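Local coordinates for 5' nucleotidase family protein (Staphylococcus aureus subsp. aureus, PDB 4Q7F), which belongs to the 5' nucleotidase family, with a calcineurin-like phosphoesterase domain that carries manganese and magnesium ions and a C-terminal domain that shares in the ligand pocket, at residues His169-Gln172 with Pro173-Gln177; Cys80-Leu83 with Ile84-Gly88; Phe112-Gly115 with Leu116-Lys120. One frame throughout, in Å; residues are numbered along the deposited sequence. Where two conformers were deposited one is given.

Interaction 1 of 3, residues His169-Gln172 with Pro173-Gln177; sequences HWEQ and PEHIQ. With 3D1 ((2R,3S,5R)-5-(6-amino-9H-purin-9-yl)-tetrahydro-2-(hydroxymethyl)furan-3-ol), chain D.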
loop_
_atom_site.group_PDB
_atom_site.type_symbol
_atom_site.label_atom_id
_atom_site.label_comp_id
_atom_site.label_asym_id
_atom_site.label_seq_id
_atom_site.Cartn_x
_atom_site.Cartn_y
_atom_site.Cartn_z
ATOM N N HIS A 169 6.009 -11.678 0.266
ATOM C CA HIS A 169 5.135 -11.806 1.429
ATOM C C HIS A 169 3.744 -11.225 1.204
ATOM O O HIS A 169 2.889 -11.342 2.086
ATOM C CB HIS A 169 5.762 -11.109 2.629
ATOM C CG HIS A 169 7.017 -11.761 3.116
ATOM N ND1 HIS A 169 7.049 -12.557 4.236
ATOM C CD2 HIS A 169 8.284 -11.734 2.637
ATOM C CE1 HIS A 169 8.280 -12.999 4.428
ATOM N NE2 HIS A 169 9.049 -12.506 3.476
ATOM N N TRP A 170 3.497 -10.639 0.026
ATOM C CA TRP A 170 2.200 -10.015 -0.239
ATOM C C TRP A 170 1.480 -10.395 -1.538
ATOM O O TRP A 170 0.256 -10.542 -1.566
ATOM C CB TRP A 170 2.352 -8.474 -0.310
ATOM C CG TRP A 170 3.088 -7.830 0.846
ATOM C CD1 TRP A 170 2.890 -8.061 2.192
ATOM C CD2 TRP A 170 4.096 -6.823 0.756
ATOM N NE1 TRP A 170 3.743 -7.270 2.934
ATOM C CE2 TRP A 170 4.487 -6.500 2.071
ATOM C CE3 TRP A 170 4.720 -6.159 -0.320
ATOM C CZ2 TRP A 170 5.471 -5.552 2.340
ATOM C CZ3 TRP A 170 5.691 -5.228 -0.045
ATOM C CH2 TRP A 170 6.069 -4.938 1.265
ATOM N N GLU A 171 2.243 -10.525 -2.600
ATOM C CA GLU A 171 1.675 -10.638 -3.940
ATOM C C GLU A 171 1.188 -12.031 -4.348
ATOM O O GLU A 171 1.593 -13.033 -3.761
ATOM C CB GLU A 171 2.744 -10.115 -4.939
ATOM C CG GLU A 171 2.242 -9.902 -6.358
ATOM C CD GLU A 171 1.018 -9.006 -6.371
ATOM O OE1 GLU A 171 -0.096 -9.547 -6.605
ATOM O OE2 GLU A 171 1.168 -7.801 -6.050
ATOM N N GLN A 172 0.294 -12.062 -5.339
ATOM C CA GLN A 172 -0.178 -13.300 -5.931
ATOM C C GLN A 172 1.071 -14.021 -6.432
ATOM O O GLN A 172 1.890 -13.392 -7.115
ATOM C CB GLN A 172 -1.044 -13.007 -7.154
ATOM C CG GLN A 172 -2.334 -12.250 -6.916
ATOM C CD GLN A 172 -3.416 -13.122 -6.341
ATOM O OE1 GLN A 172 -3.140 -14.143 -5.713
ATOM N NE2 GLN A 172 -4.663 -12.725 -6.548
ATOM N N PRO A 173 1.234 -15.316 -6.096
ATOM C CA PRO A 173 2.397 -16.100 -6.581
ATOM C C PRO A 173 2.523 -16.098 -8.107
ATOM O O PRO A 173 3.610 -15.937 -8.642
ATOM C CB PRO A 173 2.101 -17.512 -6.083
ATOM C CG PRO A 173 1.280 -17.307 -4.879
ATOM C CD PRO A 173 0.402 -16.118 -5.181
ATOM N N GLU A 174 1.407 -16.249 -8.795
ATOM C CA GLU A 174 1.435 -16.248 -10.252
ATOM C C GLU A 174 1.932 -14.917 -10.836
ATOM O O GLU A 174 2.473 -14.905 -11.934
ATOM C CB GLU A 174 0.083 -16.671 -10.866
ATOM C CG GLU A 174 -1.182 -15.973 -10.377
ATOM C CD GLU A 174 -1.759 -16.549 -9.072
ATOM O OE1 GLU A 174 -1.010 -16.819 -8.118
ATOM O OE2 GLU A 174 -2.989 -16.706 -8.991
ATOM N N HIS A 175 1.777 -13.807 -10.105
ATOM C CA HIS A 175 2.235 -12.510 -10.594
ATOM C C HIS A 175 3.741 -12.288 -10.504
ATOM O O HIS A 175 4.267 -11.427 -11.203
ATOM C CB HIS A 175 1.546 -11.335 -9.896
ATOM C CG HIS A 175 0.076 -11.271 -10.126
ATOM N ND1 HIS A 175 -0.762 -10.496 -9.354
ATOM C CD2 HIS A 175 -0.718 -11.935 -10.993
ATOM C CE1 HIS A 175 -2.003 -10.644 -9.776
ATOM N NE2 HIS A 175 -2.004 -11.525 -10.755
ATOM N N ILE A 176 4.434 -13.059 -9.673
ATOM C CA ILE A 176 5.870 -12.857 -9.491
ATOM C C ILE A 176 6.726 -14.101 -9.672
ATOM O O ILE A 176 7.912 -14.062 -9.371
ATOM C CB ILE A 176 6.176 -12.318 -8.078
ATOM C CG1 ILE A 176 5.725 -13.332 -7.007
ATOM C CG2 ILE A 176 5.471 -11.001 -7.852
ATOM C CD1 ILE A 176 6.109 -12.945 -5.599
ATOM N N GLN A 177 6.130 -15.179 -10.168
ATOM C CA GLN A 177 6.802 -16.498 -10.271
ATOM C C GLN A 177 8.183 -16.552 -10.950
ATOM O O GLN A 177 9.007 -17.400 -10.598
ATOM C CB GLN A 177 5.830 -17.560 -10.861
ATOM C CG GLN A 177 5.256 -17.252 -12.249
ATOM C CD GLN A 177 6.247 -17.467 -13.383
ATOM O OE1 GLN A 177 7.148 -18.304 -13.293
ATOM N NE2 GLN A 177 6.061 -16.735 -14.473
HETATM O "O5'" 3D1 D . 3.278 -3.321 3.808
HETATM C "C5'" 3D1 D . 2.040 -3.847 3.340
HETATM C "C4'" 3D1 D . 1.664 -3.227 2.006
HETATM O "O4'" 3D1 D . 0.583 -3.993 1.494
HETATM C "C1'" 3D1 D . -0.636 -3.243 1.475
HETATM N N9 3D1 D . -1.750 -4.109 1.949
HETATM C C4 3D1 D . -2.399 -4.924 1.129
HETATM N N3 3D1 D . -2.290 -5.199 -0.191
HETATM C C2 3D1 D . -3.107 -6.098 -0.770
HETATM N N1 3D1 D . -4.061 -6.780 -0.078
HETATM C C6 3D1 D . -4.269 -6.599 1.245
HETATM N N6 3D1 D . -5.233 -7.305 1.899
HETATM C C5 3D1 D . -3.399 -5.630 1.947
HETATM N N7 3D1 D . -3.266 -5.158 3.203
HETATM C C8 3D1 D . -2.260 -4.247 3.202
HETATM C "C2'" 3D1 D . -0.377 -1.971 2.268
HETATM C "C3'" 3D1 D . 1.118 -1.805 2.066
HETATM O "O3'" 3D1 D . 1.337 -1.138 0.805
#

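Interaction 2 of 3, residues Cys80-Leu83 with Ile84-Gly88; sequences CNYL and IAHSG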
loop_
_atom_site.group_PDB
_atom_site.type_symbol
_atom_site.label_atom_id
_atom_site.label_comp_id
_atom_site.label_asym_id
_atom_site.label_seq_id
_atom_site.Cartn_x
_atom_site.Cartn_y
_atom_site.Cartn_z
ATOM N N CYS A 80 -8.361 3.099 -10.616
ATOM C CA CYS A 80 -7.643 1.892 -10.985
ATOM C C CYS A 80 -8.653 0.727 -11.193
ATOM O O CYS A 80 -8.563 0.010 -12.198
ATOM C CB CYS A 80 -6.558 1.595 -9.963
ATOM S SG CYS A 80 -5.240 2.853 -9.927
ATOM N N ASN A 81 -9.624 0.555 -10.280
ATOM C CA ASN A 81 -10.662 -0.466 -10.475
ATOM C C ASN A 81 -11.389 -0.240 -11.786
ATOM O O ASN A 81 -11.626 -1.190 -12.555
ATOM C CB ASN A 81 -11.715 -0.457 -9.371
ATOM C CG ASN A 81 -11.135 -0.751 -8.018
ATOM O OD1 ASN A 81 -10.279 -0.018 -7.529
ATOM N ND2 ASN A 81 -11.629 -1.794 -7.377
ATOM N N TYR A 82 -11.765 1.017 -12.013
ATOM C CA TYR A 82 -12.463 1.421 -13.234
ATOM C C TYR A 82 -11.705 0.995 -14.485
ATOM O O TYR A 82 -12.300 0.459 -15.423
ATOM C CB TYR A 82 -12.698 2.932 -13.232
ATOM C CG TYR A 82 -13.338 3.459 -14.505
ATOM C CD1 TYR A 82 -14.717 3.522 -14.633
ATOM C CD2 TYR A 82 -12.566 3.892 -15.565
ATOM C CE1 TYR A 82 -15.315 3.992 -15.787
ATOM C CE2 TYR A 82 -13.152 4.351 -16.733
ATOM C CZ TYR A 82 -14.529 4.396 -16.836
ATOM O OH TYR A 82 -15.125 4.865 -17.979
ATOM N N LEU A 83 -10.397 1.219 -14.498
ATOM C CA LEU A 83 -9.568 0.868 -15.656
ATOM C C LEU A 83 -9.556 -0.618 -15.955
ATOM O O LEU A 83 -9.676 -1.010 -17.120
ATOM C CB LEU A 83 -8.128 1.347 -15.479
ATOM C CG LEU A 83 -7.911 2.859 -15.416
ATOM C CD1 LEU A 83 -6.455 3.125 -15.091
ATOM C CD2 LEU A 83 -8.325 3.562 -16.693
ATOM N N ILE A 84 -9.407 -1.438 -14.915
ATOM C CA ILE A 84 -9.376 -2.869 -15.084
ATOM C C ILE A 84 -10.722 -3.332 -15.613
ATOM O O ILE A 84 -10.777 -4.170 -16.519
ATOM C CB ILE A 84 -9.075 -3.629 -13.768
ATOM C CG1 ILE A 84 -7.705 -3.229 -13.188
ATOM C CG2 ILE A 84 -9.109 -5.134 -14.025
ATOM C CD1 ILE A 84 -6.512 -3.544 -14.076
ATOM N N ALA A 85 -11.799 -2.764 -15.062
ATOM C CA ALA A 85 -13.150 -3.125 -15.454
ATOM C C ALA A 85 -13.542 -2.650 -16.848
ATOM O O ALA A 85 -14.504 -3.150 -17.400
ATOM C CB ALA A 85 -14.157 -2.600 -14.425
ATOM N N HIS A 86 -12.837 -1.683 -17.417
ATOM C CA HIS A 86 -13.201 -1.223 -18.761
ATOM C C HIS A 86 -12.266 -1.749 -19.841
ATOM O O HIS A 86 -12.478 -2.862 -20.313
ATOM C CB HIS A 86 -13.450 0.271 -18.770
ATOM C CG HIS A 86 -14.723 0.614 -18.072
ATOM N ND1 HIS A 86 -14.855 0.531 -16.703
ATOM C CD2 HIS A 86 -15.952 0.923 -18.552
ATOM C CE1 HIS A 86 -16.102 0.812 -16.367
ATOM N NE2 HIS A 86 -16.787 1.064 -17.468
ATOM N N SER A 87 -11.227 -1.037 -20.233
ATOM C CA SER A 87 -10.384 -1.621 -21.287
ATOM C C SER A 87 -9.411 -2.687 -20.770
ATOM O O SER A 87 -8.866 -3.464 -21.551
ATOM C CB SER A 87 -9.619 -0.539 -22.027
ATOM O OG SER A 87 -10.519 0.371 -22.626
ATOM N N GLY A 88 -9.221 -2.748 -19.455
ATOM C CA GLY A 88 -8.223 -3.635 -18.883
ATOM C C GLY A 88 -6.853 -2.997 -19.149
ATOM O O GLY A 88 -5.825 -3.553 -18.796
HETATM O O HOH W 1 -8.965 0.856 -19.351
#

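Interaction 3 of 3, residues Phe112-Gly115 with Leu116-Lys120; sequences FNYG and LPYLK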
loop_
_atom_site.group_PDB
_atom_site.type_symbol
_atom_site.label_atom_id
_atom_site.label_comp_id
_atom_site.label_asym_id
_atom_site.label_seq_id
_atom_site.Cartn_x
_atom_site.Cartn_y
_atom_site.Cartn_z
ATOM N N PHE A 112 2.682 -4.694 -9.117
ATOM C CA PHE A 112 2.526 -6.098 -9.470
ATOM C C PHE A 112 1.104 -6.651 -9.224
ATOM O O PHE A 112 0.785 -7.742 -9.688
ATOM C CB PHE A 112 3.562 -6.934 -8.685
ATOM C CG PHE A 112 4.994 -6.565 -9.003
ATOM C CD1 PHE A 112 5.672 -7.189 -10.054
ATOM C CD2 PHE A 112 5.658 -5.572 -8.274
ATOM C CE1 PHE A 112 6.984 -6.855 -10.355
ATOM C CE2 PHE A 112 6.967 -5.215 -8.588
ATOM C CZ PHE A 112 7.638 -5.877 -9.612
ATOM N N ASN A 113 0.261 -5.887 -8.515
ATOM C CA ASN A 113 -1.090 -6.304 -8.136
ATOM C C ASN A 113 -1.982 -6.815 -9.249
ATOM O O ASN A 113 -2.909 -7.547 -8.974
ATOM C CB ASN A 113 -1.876 -5.143 -7.472
ATOM C CG ASN A 113 -1.509 -4.896 -6.004
ATOM O OD1 ASN A 113 -2.140 -4.049 -5.358
ATOM N ND2 ASN A 113 -0.541 -5.635 -5.464
ATOM N N TYR A 114 -1.754 -6.388 -10.485
ATOM C CA TYR A 114 -2.612 -6.810 -11.589
ATOM C C TYR A 114 -1.926 -7.745 -12.573
ATOM O O TYR A 114 -2.423 -7.952 -13.681
ATOM C CB TYR A 114 -3.117 -5.578 -12.346
ATOM C CG TYR A 114 -3.920 -4.603 -11.504
ATOM C CD1 TYR A 114 -5.152 -4.963 -10.981
ATOM C CD2 TYR A 114 -3.453 -3.316 -11.259
ATOM C CE1 TYR A 114 -5.895 -4.077 -10.228
ATOM C CE2 TYR A 114 -4.187 -2.415 -10.508
ATOM C CZ TYR A 114 -5.406 -2.793 -9.999
ATOM O OH TYR A 114 -6.143 -1.886 -9.257
ATOM N N GLY A 115 -0.791 -8.313 -12.181
ATOM C CA GLY A 115 -0.066 -9.228 -13.049
ATOM C C GLY A 115 1.137 -8.617 -13.740
ATOM O O GLY A 115 1.206 -7.403 -13.951
ATOM N N LEU A 116 2.083 -9.476 -14.125
ATOM C CA LEU A 116 3.299 -9.021 -14.740
ATOM C C LEU A 116 3.089 -8.444 -16.144
ATOM O O LEU A 116 3.696 -7.429 -16.465
ATOM C CB LEU A 116 4.359 -10.124 -14.725
ATOM C CG LEU A 116 5.788 -9.655 -14.996
ATOM C CD1 LEU A 116 6.190 -8.595 -13.983
ATOM C CD2 LEU A 116 6.776 -10.829 -14.969
ATOM N N PRO A 117 2.234 -9.082 -16.985
ATOM C CA PRO A 117 1.977 -8.538 -18.318
ATOM C C PRO A 117 1.353 -7.137 -18.290
ATOM O O PRO A 117 1.683 -6.294 -19.129
ATOM C CB PRO A 117 0.998 -9.549 -18.944
ATOM C CG PRO A 117 1.226 -10.807 -18.208
ATOM C CD PRO A 117 1.602 -10.401 -16.803
ATOM N N TYR A 118 0.452 -6.898 -17.349
ATOM C CA TYR A 118 -0.164 -5.591 -17.200
ATOM C C TYR A 118 0.938 -4.563 -16.866
ATOM O O TYR A 118 1.013 -3.518 -17.488
ATOM C CB TYR A 118 -1.232 -5.640 -16.125
ATOM C CG TYR A 118 -2.037 -4.373 -15.969
ATOM C CD1 TYR A 118 -3.120 -4.100 -16.808
ATOM C CD2 TYR A 118 -1.750 -3.475 -14.957
ATOM C CE1 TYR A 118 -3.868 -2.947 -16.642
ATOM C CE2 TYR A 118 -2.496 -2.346 -14.776
ATOM C CZ TYR A 118 -3.545 -2.076 -15.623
ATOM O OH TYR A 118 -4.266 -0.925 -15.418
ATOM N N LEU A 119 1.837 -4.916 -15.944
ATOM C CA LEU A 119 2.947 -4.032 -15.571
ATOM C C LEU A 119 3.888 -3.771 -16.753
ATOM O O LEU A 119 4.197 -2.611 -17.068
ATOM C CB LEU A 119 3.734 -4.612 -14.403
ATOM C CG LEU A 119 4.946 -3.791 -13.951
ATOM C CD1 LEU A 119 4.549 -2.353 -13.618
ATOM C CD2 LEU A 119 5.637 -4.446 -12.769
ATOM N N LYS A 120 4.327 -4.843 -17.415
ATOM C CA LYS A 120 5.238 -4.707 -18.548
ATOM C C LYS A 120 4.643 -3.807 -19.630
ATOM O O LYS A 120 5.342 -2.934 -20.166
ATOM C CB LYS A 120 5.624 -6.069 -19.134
ATOM C CG LYS A 120 6.506 -6.937 -18.232
ATOM C CD LYS A 120 6.975 -8.168 -18.988
ATOM C CE LYS A 120 7.902 -9.038 -18.159
ATOM N NZ LYS A 120 8.263 -10.303 -18.874
HETATM O O HOH W 2 -0.905 -8.966 -15.966
#

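Interaction 1 of 3, residues His169-Gln172 with Pro173-Gln177
From Glu-171 the backbone runs extended through Gln-172 and then curls through Pro-173 and Glu-174 in a short, loosely held turn, which His-175 N ties back to Gln-172 O over 3.0 Å. The side chains of Glu-171 and His-175 meet just inside this bend. His-175 ND1 donates to Glu-171 OE1 at 3.0 Å with an N-H...O angle of 153°, and the ring comes in above the carboxylate plane. From the opposite face of that plane Gln-172 N donates to Glu-171 OE1 at 2.8 Å, which leaves the oxygen gripped between a ring nitrogen and a backbone amide. The other oxygen, OE2, is taken by Asn-113, and with partners at both ends the carboxylate has little freedom to rotate. A first torsion of -169° sets Glu-171 CG opposite its own backbone nitrogen, and a bend at chi2 then turns the acid group toward the imidazole. On the way the methylene Glu-171 CG rests on Ile-176 CG2, 3.7 Å distant.

This turn follows strand 155-163 of the calcineurin-like phosphoesterase domain and lies at the ligand pocket. Trp-170 lays one face of its indole under C5' of the bound 3D1, and its CZ2 comes within 3.5 Å of 3D1 O5'; the rings of Tyr-477 and of His-247, a magnesium ligand, also meet the indole.

Gln-172 covers a face of the imidazole instead of its edge. Its CB sits 3.6 Å from the centroid of the His-175 ring in a CH-pi contact, and Gln-172 CG lies 3.3 Å from His-175 CE1. The aliphatic chain runs alongside the ring; in one of two conformers, the amide stands nearly perpendicular to it and its NE2 is hydrogen-bonded to Thr-389 OG1.

Interaction 2 of 3, residues Cys80-Leu83 with Ile84-Gly88
The C-terminal end of helix 78-85, in the calcineurin-like phosphoesterase domain, is where Tyr-82 and His-86 stack one turn apart. Regular helical bonds run up to Ala-85 N, which reaches Asn-81 O; His-86 is the first residue to leave helical backbone angles. Its side chain then takes over: His-86 ND1 donates to Tyr-82 O at 2.9 Å with an N-H...O angle of 151°, with the carbonyl oxygen close to the imidazole plane, whereas the hydrogen bond from backbone His-86 N to the same oxygen is weak. Held by the ND1 bond, the imidazole lies over one face of the phenol in an offset stack, with centroids 4.0 Å apart and planes 22° from parallel. Tyr-82 CE1 and His-86 CE1 approach to 3.3 Å. The Tyr-82 side chain leaves the helix with chi1 at 176°, its CG opposite the backbone N, which brings a ring face under the imidazole. Trp-316, from helix 304-317, meets both rings edge-to-face.

Beyond the helix end the chain folds back on Leu-83 O, which accepts Gly-88 N at 2.9 Å in the carbonyl plane and a water at 3.0 Å, the same water receiving a weak bond from Ser-87 N.

Interaction 3 of 3, residues Phe112-Gly115 with Leu116-Lys120
Methyl CD2 of Leu-119 is the bump that rests on one face of the Phe-112 ring, 3.9 Å from its centroid and displaced toward the CE1 side of the rim. Leu-116 supplies a second bump, its CD1 coming to the ring edge near the plane, 4.1 Å from Phe-112 CE1. Leu-179 touches both Phe-112 and Leu-116 from strand 179-181, and Ile-135 adds to the wall around the phenyl.

The loop that carries Phe-112 is a type I beta turn from Phe-112 to Gly-115, and Gly-115 occupies the N-cap position of helix 116-125 in the phosphoesterase domain. Gly-115 O receives Leu-119 N at 3.2 Å, a bond that begins the helical pattern. Gly-115 has a positive phi, 102°, at backbone angles that would jam a CB against the preceding carbonyl oxygen; lacking a side chain, it lets the chain pass from turn to helix here. Beside it a water spans the junction, donating to Tyr-114 O and accepting from Tyr-118 N at 2.8 Å. Asn-113 OD1 is hydrogen-bonded to His-110 ND1, and His-110 NE2 is hydrogen-bonded to 3D1.

Tyr-114 and Tyr-118 form the second patch, their side chains running abreast in one direction. The edge of Tyr-114 is directed at the face of Tyr-118 in an offset T-shaped pair, centroids 5.4 Å apart and planes at 67°. Tyr-114 CB and CD2 together fit against the CD2-CE2 side of the Tyr-118 ring, with Tyr-114 CB 3.6 Å from Tyr-118 CD2 and Tyr-114 CD2 3.8 Å from Tyr-118 CE2.

Overall arrangement
Along the chain the order is interaction 2, then interaction 3, then interaction 1, all within the calcineurin-like phosphoesterase domain. In space interaction 3 is the middle member: its centre lies about 13 Å from that of interaction 2 and about 10 Å from that of interaction 1, whereas interactions 1 and 2 have centres about 21 Å apart and do not touch. Toward helix 78-85, Tyr-114 and Tyr-118 pack on Ile-84; toward helix 173-176, His-175 CE1 packs on Asn-113 O. Helix 78-85 is thereby connected, through the turn before helix 116-125, to the segment that carries Trp-170 into the ligand pocket.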